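Putative major capsid protein (Cafeteriavirus-dependent mavirus, PDB 6G44) probably builds the icosahedral shell of this virophage, as a double jelly-roll major capsid protein that packs as trimers. Local coordinates at residues 76-81 with 263-268; 181-186 with 199-204. All blocks are in the same frame, centred on the assembly; numbering follows the deposited sequence.

Contact 1. Residues 76-81 with 263-268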
loop_
_atom_site.group_PDB
_atom_site.type_symbol
_atom_site.label_atom_id
_atom_site.label_comp_id
_atom_site.label_asym_id
_atom_site.label_seq_id
_atom_site.Cartn_x
_atom_site.Cartn_y
_atom_site.Cartn_z
ATOM N N ARG C 76 5.846 12.540 -24.679
ATOM C CA ARG C 76 6.786 11.443 -24.828
ATOM C C ARG C 76 8.097 12.053 -25.299
ATOM O O ARG C 76 8.135 12.635 -26.393
ATOM C CB ARG C 76 6.291 10.369 -25.811
ATOM C CG ARG C 76 7.279 9.220 -26.038
ATOM C CD ARG C 76 6.934 8.474 -27.330
ATOM N NE ARG C 76 7.730 7.265 -27.537
ATOM C CZ ARG C 76 8.916 7.190 -28.153
ATOM N NH1 ARG C 76 9.546 8.276 -28.619
ATOM N NH2 ARG C 76 9.500 5.992 -28.276
ATOM N N VAL C 77 9.130 11.938 -24.483
ATOM C CA VAL C 77 10.469 12.433 -24.838
ATOM C C VAL C 77 11.393 11.275 -25.018
ATOM O O VAL C 77 11.301 10.269 -24.300
ATOM C CB VAL C 77 11.052 13.435 -23.844
ATOM C CG1 VAL C 77 10.208 14.699 -23.770
ATOM C CG2 VAL C 77 11.284 12.805 -22.480
ATOM N N SER C 78 12.291 11.393 -25.994
ATOM C CA SER C 78 13.348 10.437 -26.174
ATOM C C SER C 78 14.640 11.184 -26.440
ATOM O O SER C 78 14.625 12.238 -27.071
ATOM C CB SER C 78 13.039 9.438 -27.277
ATOM O OG SER C 78 12.961 10.061 -28.514
ATOM N N PHE C 79 15.733 10.664 -25.910
ATOM C CA PHE C 79 17.028 11.295 -26.117
ATOM C C PHE C 79 18.119 10.345 -25.714
ATOM O O PHE C 79 17.868 9.306 -25.081
ATOM C CB PHE C 79 17.128 12.577 -25.296
ATOM C CG PHE C 79 16.888 12.367 -23.809
ATOM C CD1 PHE C 79 17.934 12.026 -22.958
ATOM C CD2 PHE C 79 15.599 12.458 -23.286
ATOM C CE1 PHE C 79 17.707 11.817 -21.597
ATOM C CE2 PHE C 79 15.362 12.244 -21.929
ATOM C CZ PHE C 79 16.420 11.923 -21.099
ATOM N N THR C 80 19.348 10.721 -26.053
ATOM C CA THR C 80 20.537 10.034 -25.604
ATOM C C THR C 80 21.303 10.972 -24.683
ATOM O O THR C 80 21.490 12.136 -25.013
ATOM C CB THR C 80 21.430 9.608 -26.794
ATOM O OG1 THR C 80 20.704 8.705 -27.634
ATOM C CG2 THR C 80 22.712 8.954 -26.319
ATOM N N ALA C 81 21.688 10.492 -23.503
ATOM C CA ALA C 81 22.550 11.211 -22.572
ATOM C C ALA C 81 23.921 10.582 -22.567
ATOM O O ALA C 81 24.043 9.366 -22.387
ATOM C CB ALA C 81 21.964 11.172 -21.171
ATOM N N GLY C 263 20.042 13.972 -29.858
ATOM C CA GLY C 263 18.981 13.216 -30.474
ATOM C C GLY C 263 17.623 13.444 -29.830
ATOM O O GLY C 263 16.751 12.583 -29.943
ATOM N N PHE C 264 17.447 14.581 -29.181
ATOM C CA PHE C 264 16.170 14.883 -28.484
ATOM C C PHE C 264 14.976 14.918 -29.434
ATOM O O PHE C 264 15.019 15.553 -30.492
ATOM C CB PHE C 264 16.278 16.169 -27.698
ATOM C CG PHE C 264 15.055 16.492 -26.902
ATOM C CD1 PHE C 264 14.904 15.950 -25.641
ATOM C CD2 PHE C 264 14.075 17.305 -27.396
ATOM C CE1 PHE C 264 13.770 16.244 -24.889
ATOM C CE2 PHE C 264 12.939 17.602 -26.652
ATOM C CZ PHE C 264 12.784 17.041 -25.401
ATOM N N LYS C 265 13.924 14.180 -29.059
ATOM C CA LYS C 265 12.654 14.193 -29.750
ATOM C C LYS C 265 11.537 14.300 -28.718
ATOM O O LYS C 265 11.700 13.852 -27.575
ATOM C CB LYS C 265 12.460 12.919 -30.552
ATOM C CG LYS C 265 13.486 12.722 -31.663
ATOM C CD LYS C 265 13.302 13.732 -32.775
ATOM C CE LYS C 265 14.262 13.512 -33.943
ATOM N NZ LYS C 265 14.211 14.696 -34.867
ATOM N N ILE C 266 10.437 14.916 -29.116
ATOM C CA ILE C 266 9.274 15.081 -28.255
ATOM C C ILE C 266 8.003 15.036 -29.082
ATOM O O ILE C 266 7.938 15.627 -30.174
ATOM C CB ILE C 266 9.377 16.360 -27.404
ATOM C CG1 ILE C 266 8.241 16.440 -26.350
ATOM C CG2 ILE C 266 9.429 17.607 -28.276
ATOM C CD1 ILE C 266 8.378 17.601 -25.399
ATOM N N ASN C 267 7.016 14.277 -28.598
ATOM C CA ASN C 267 5.675 14.237 -29.181
ATOM C C ASN C 267 4.647 14.433 -28.074
ATOM O O ASN C 267 4.923 14.097 -26.925
ATOM C CB ASN C 267 5.444 12.889 -29.865
ATOM C CG ASN C 267 6.340 12.673 -31.073
ATOM O OD1 ASN C 267 6.862 13.622 -31.651
ATOM N ND2 ASN C 267 6.478 11.430 -31.491
ATOM N N MET C 268 3.485 14.964 -28.430
ATOM C CA MET C 268 2.338 15.065 -27.514
ATOM C C MET C 268 1.378 13.966 -27.863
ATOM O O MET C 268 0.979 13.847 -29.018
ATOM C CB MET C 268 1.667 16.419 -27.586
ATOM C CG MET C 268 0.474 16.530 -26.647
ATOM S SD MET C 268 -0.039 18.227 -26.339
ATOM C CE MET C 268 -0.612 18.689 -27.966
HETATM O O HOH W 1 15.611 10.106 -29.484
#
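The carbonyl oxygen of S78 is gripped by two groups of the facing strand: K265 N donates to it over 2.9 Å, and the CA-H of F264 adds a weaker contact. K265 O is held in the same twofold way, by S78 N at 3.0 Å and by the CA-H of V77. One hydrogen-bonded pair further along, R76 and N267 exchange two nearly straight backbone bonds, the shorter running 2.9 Å from R76 N to N267 O. Four bonds therefore tie 76-81 to 263-268, and the strand segments 76-81 and 264-268 run antiparallel, at 174°.

Side chains alternate between the two faces. On the buried one, V77 sits beside I266, both pointing the same way, with V77 CG1 3.7 Å from I266 CG1. The same methyl meets the far end of the F264 ring, 3.8 Å from CZ. F264 has its CG anti to the backbone N (chi1 -176°), which lays the ring alongside V77, while its CD1 approaches CB of F79. F236 touches V77, F264 and I266, and strand 58-66 adds I59 against F264 and I266.

The other face is more polar. S78 OG lies 3.5 Å from K265 CB, where the lysine chain starts before bending away at chi2. A water 2.8 Å from S78 OG also donates to G263 O, linking the hydroxyl to the corner where the chain turns into this strand. R76 packs on E374 of the second subunit. The pairing joins strands 74-84 and 258-273, distant in sequence, with an apolar face of V77, F264 and I266, consistent with a sheet of a jelly-roll in this double jelly-roll capsid protein.

Contact 2. Residues 181-186 with 199-204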
loop_
_atom_site.group_PDB
_atom_site.type_symbol
_atom_site.label_atom_id
_atom_site.label_comp_id
_atom_site.label_asym_id
_atom_site.label_seq_id
_atom_site.Cartn_x
_atom_site.Cartn_y
_atom_site.Cartn_z
ATOM N N ASN C 181 10.573 1.309 -14.748
ATOM C CA ASN C 181 9.340 1.957 -15.214
ATOM C C ASN C 181 9.407 2.604 -16.598
ATOM O O ASN C 181 8.367 2.884 -17.178
ATOM C CB ASN C 181 8.902 3.010 -14.210
ATOM C CG ASN C 181 8.677 2.424 -12.843
ATOM O OD1 ASN C 181 8.096 1.329 -12.738
ATOM N ND2 ASN C 181 9.126 3.104 -11.794
ATOM N N TYR C 182 10.621 2.837 -17.121
ATOM C CA TYR C 182 10.782 3.479 -18.451
ATOM C C TYR C 182 11.778 2.714 -19.301
ATOM O O TYR C 182 12.691 2.044 -18.802
ATOM C CB TYR C 182 11.195 4.957 -18.313
ATOM C CG TYR C 182 12.440 5.181 -17.492
ATOM C CD1 TYR C 182 13.695 5.061 -18.039
ATOM C CD2 TYR C 182 12.362 5.500 -16.123
ATOM C CE1 TYR C 182 14.839 5.226 -17.291
ATOM C CE2 TYR C 182 13.513 5.680 -15.360
ATOM C CZ TYR C 182 14.763 5.551 -15.957
ATOM O OH TYR C 182 15.939 5.723 -15.255
ATOM N N ALA C 183 11.594 2.864 -20.621
ATOM C CA ALA C 183 12.481 2.254 -21.604
ATOM C C ALA C 183 13.837 2.943 -21.626
ATOM O O ALA C 183 13.945 4.153 -21.452
ATOM C CB ALA C 183 11.858 2.330 -22.977
ATOM N N TYR C 184 14.865 2.152 -21.846
ATOM C CA TYR C 184 16.234 2.665 -21.820
ATOM C C TYR C 184 17.111 1.708 -22.633
ATOM O O TYR C 184 16.775 0.543 -22.849
ATOM C CB TYR C 184 16.783 2.811 -20.340
ATOM C CG TYR C 184 17.216 1.457 -19.857
ATOM C CD1 TYR C 184 16.279 0.452 -19.634
ATOM C CD2 TYR C 184 18.569 1.106 -19.769
ATOM C CE1 TYR C 184 16.664 -0.835 -19.321
ATOM C CE2 TYR C 184 18.956 -0.173 -19.431
ATOM C CZ TYR C 184 18.000 -1.155 -19.221
ATOM O OH TYR C 184 18.396 -2.460 -18.963
ATOM N N TYR C 185 18.290 2.198 -23.015
ATOM C CA TYR C 185 19.320 1.336 -23.610
ATOM C C TYR C 185 20.699 1.894 -23.327
ATOM O O TYR C 185 20.982 3.026 -23.711
ATOM C CB TYR C 185 19.141 1.202 -25.117
ATOM C CG TYR C 185 20.228 0.326 -25.732
ATOM C CD1 TYR C 185 20.324 -1.014 -25.394
ATOM C CD2 TYR C 185 21.167 0.866 -26.607
ATOM C CE1 TYR C 185 21.314 -1.819 -25.938
ATOM C CE2 TYR C 185 22.169 0.064 -27.154
ATOM C CZ TYR C 185 22.233 -1.266 -26.804
ATOM O OH TYR C 185 23.235 -2.096 -27.308
ATOM N N ILE C 186 21.541 1.101 -22.685
ATOM C CA ILE C 186 22.949 1.463 -22.426
ATOM C C ILE C 186 23.798 0.984 -23.592
ATOM O O ILE C 186 23.818 -0.210 -23.914
ATOM C CB ILE C 186 23.475 0.821 -21.132
ATOM C CG1 ILE C 186 22.619 1.262 -19.939
ATOM C CG2 ILE C 186 24.927 1.215 -20.892
ATOM C CD1 ILE C 186 22.783 0.391 -18.714
ATOM N N ASP C 199 20.266 5.724 -23.892
ATOM C CA ASP C 199 19.038 6.168 -24.529
ATOM C C ASP C 199 17.914 6.056 -23.497
ATOM O O ASP C 199 17.830 5.055 -22.764
ATOM C CB ASP C 199 18.668 5.294 -25.727
ATOM C CG ASP C 199 19.777 5.193 -26.764
ATOM O OD1 ASP C 199 20.638 6.109 -26.833
ATOM O OD2 ASP C 199 19.786 4.182 -27.501
ATOM N N PHE C 200 17.074 7.065 -23.442
ATOM C CA PHE C 200 15.882 7.102 -22.561
ATOM C C PHE C 200 14.627 7.411 -23.371
ATOM O O PHE C 200 14.672 8.181 -24.345
ATOM C CB PHE C 200 16.005 8.215 -21.530
ATOM C CG PHE C 200 17.080 8.020 -20.501
ATOM C CD1 PHE C 200 16.800 7.377 -19.317
ATOM C CD2 PHE C 200 18.362 8.521 -20.694
ATOM C CE1 PHE C 200 17.755 7.233 -18.359
ATOM C CE2 PHE C 200 19.344 8.352 -19.743
ATOM C CZ PHE C 200 19.035 7.727 -18.546
ATOM N N VAL C 201 13.490 6.873 -22.932
ATOM C CA VAL C 201 12.166 7.258 -23.419
ATOM C C VAL C 201 11.290 7.436 -22.183
ATOM O O VAL C 201 11.214 6.504 -21.359
ATOM C CB VAL C 201 11.521 6.224 -24.336
ATOM C CG1 VAL C 201 10.200 6.729 -24.857
ATOM C CG2 VAL C 201 12.418 5.888 -25.507
ATOM N N VAL C 202 10.654 8.576 -22.052
ATOM C CA VAL C 202 9.741 8.863 -20.904
ATOM C C VAL C 202 8.441 9.435 -21.434
ATOM O O VAL C 202 8.475 10.393 -22.234
ATOM C CB VAL C 202 10.362 9.870 -19.919
ATOM C CG1 VAL C 202 9.374 10.275 -18.825
ATOM C CG2 VAL C 202 11.638 9.293 -19.334
ATOM N N ASP C 203 7.306 8.904 -20.969
ATOM C CA ASP C 203 5.946 9.353 -21.351
ATOM C C ASP C 203 5.293 9.840 -20.049
ATOM O O ASP C 203 4.907 9.003 -19.214
ATOM C CB ASP C 203 5.184 8.172 -21.986
ATOM C CG ASP C 203 3.774 8.502 -22.456
ATOM O OD1 ASP C 203 3.170 9.458 -21.952
ATOM O OD2 ASP C 203 3.238 7.754 -23.346
ATOM N N GLU C 204 5.158 11.147 -19.886
ATOM C CA GLU C 204 4.732 11.789 -18.626
ATOM C C GLU C 204 3.579 12.774 -18.897
ATOM O O GLU C 204 3.595 13.506 -19.898
ATOM C CB GLU C 204 5.944 12.512 -18.021
ATOM C CG GLU C 204 5.704 13.231 -16.703
ATOM C CD GLU C 204 6.990 13.645 -16.003
ATOM O OE1 GLU C 204 7.957 12.844 -16.009
ATOM O OE2 GLU C 204 7.027 14.776 -15.450
HETATM O O HOH W 2 9.317 4.561 -21.325
#
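Backbone hydrogen bonds join Y185 and D199 in both directions: D199 N reaches Y185 O over 2.8 Å, and Y185 N returns to D199 O over 2.9 Å. The latter oxygen also receives the CA-H of Y184, with Y184 CA 3.0 Å away. Further along, V201 N donates to A183 O at 3.1 Å. A water takes over where the strands part, accepting from A183 N and donating to V201 O, 2.7 Å from the water.

Among the apolar contacts, the aromatic pair Y182 and F200 is the main one. The rings lie side by side and point the same way, their planes inclined at 41°; Y182 CE1 comes in at the edge of the F200 ring, 3.5 Å from CD1. Y182 brings its ring to F200 with CG between its own backbone N and carbonyl carbon (chi1 55°). Beyond the pair, Y182 OH bonds to R176 O, and F79 meets the F200 ring. On the other face A183 CB packs against V201 CB at 4.1 Å.

A polar contact of another kind involves the Y185 ring: it and the D199 carboxylate lie side by side, pointing the same way, with planes 42° apart. D199 OD2 lies near the ring plane at its edge, 3.7 Å from Y185 CD2. The other carboxylate oxygen, OD1, is held by T80 OG1 and H187 NE2, which should limit rotation of the group.

Y184 turns outward to the second subunit, where its OH bonds to G401 N. The motif is an antiparallel beta hairpin, 183-186 with 195-205, at the edge of the jelly-roll sheet where it meets the second subunit.

How the contacts relate
After several earlier strands, including 58-66, the chain reaches strand 74-84, which supplies 76-81. It then passes through strands and short helices to the hairpin of contact 2, where 181-186 and 199-204 close a loop of only 12 residues. A further stretch including strand 222-235 leads to 263-268, which returns to 76-81 and closes contact 1 across 181 residues, so contact 2 is nested inside its loop. Strand 74-84 lies between strands 258-273 and 195-205, giving the order 258-273, 74-84, 195-205, 183-186 in one antiparallel sheet. The two contacts, with centres about 9 Å apart, are joined directly by a probable hydrogen bond from V77 N to V202 O, and T80 OG1 meets D199 OD1.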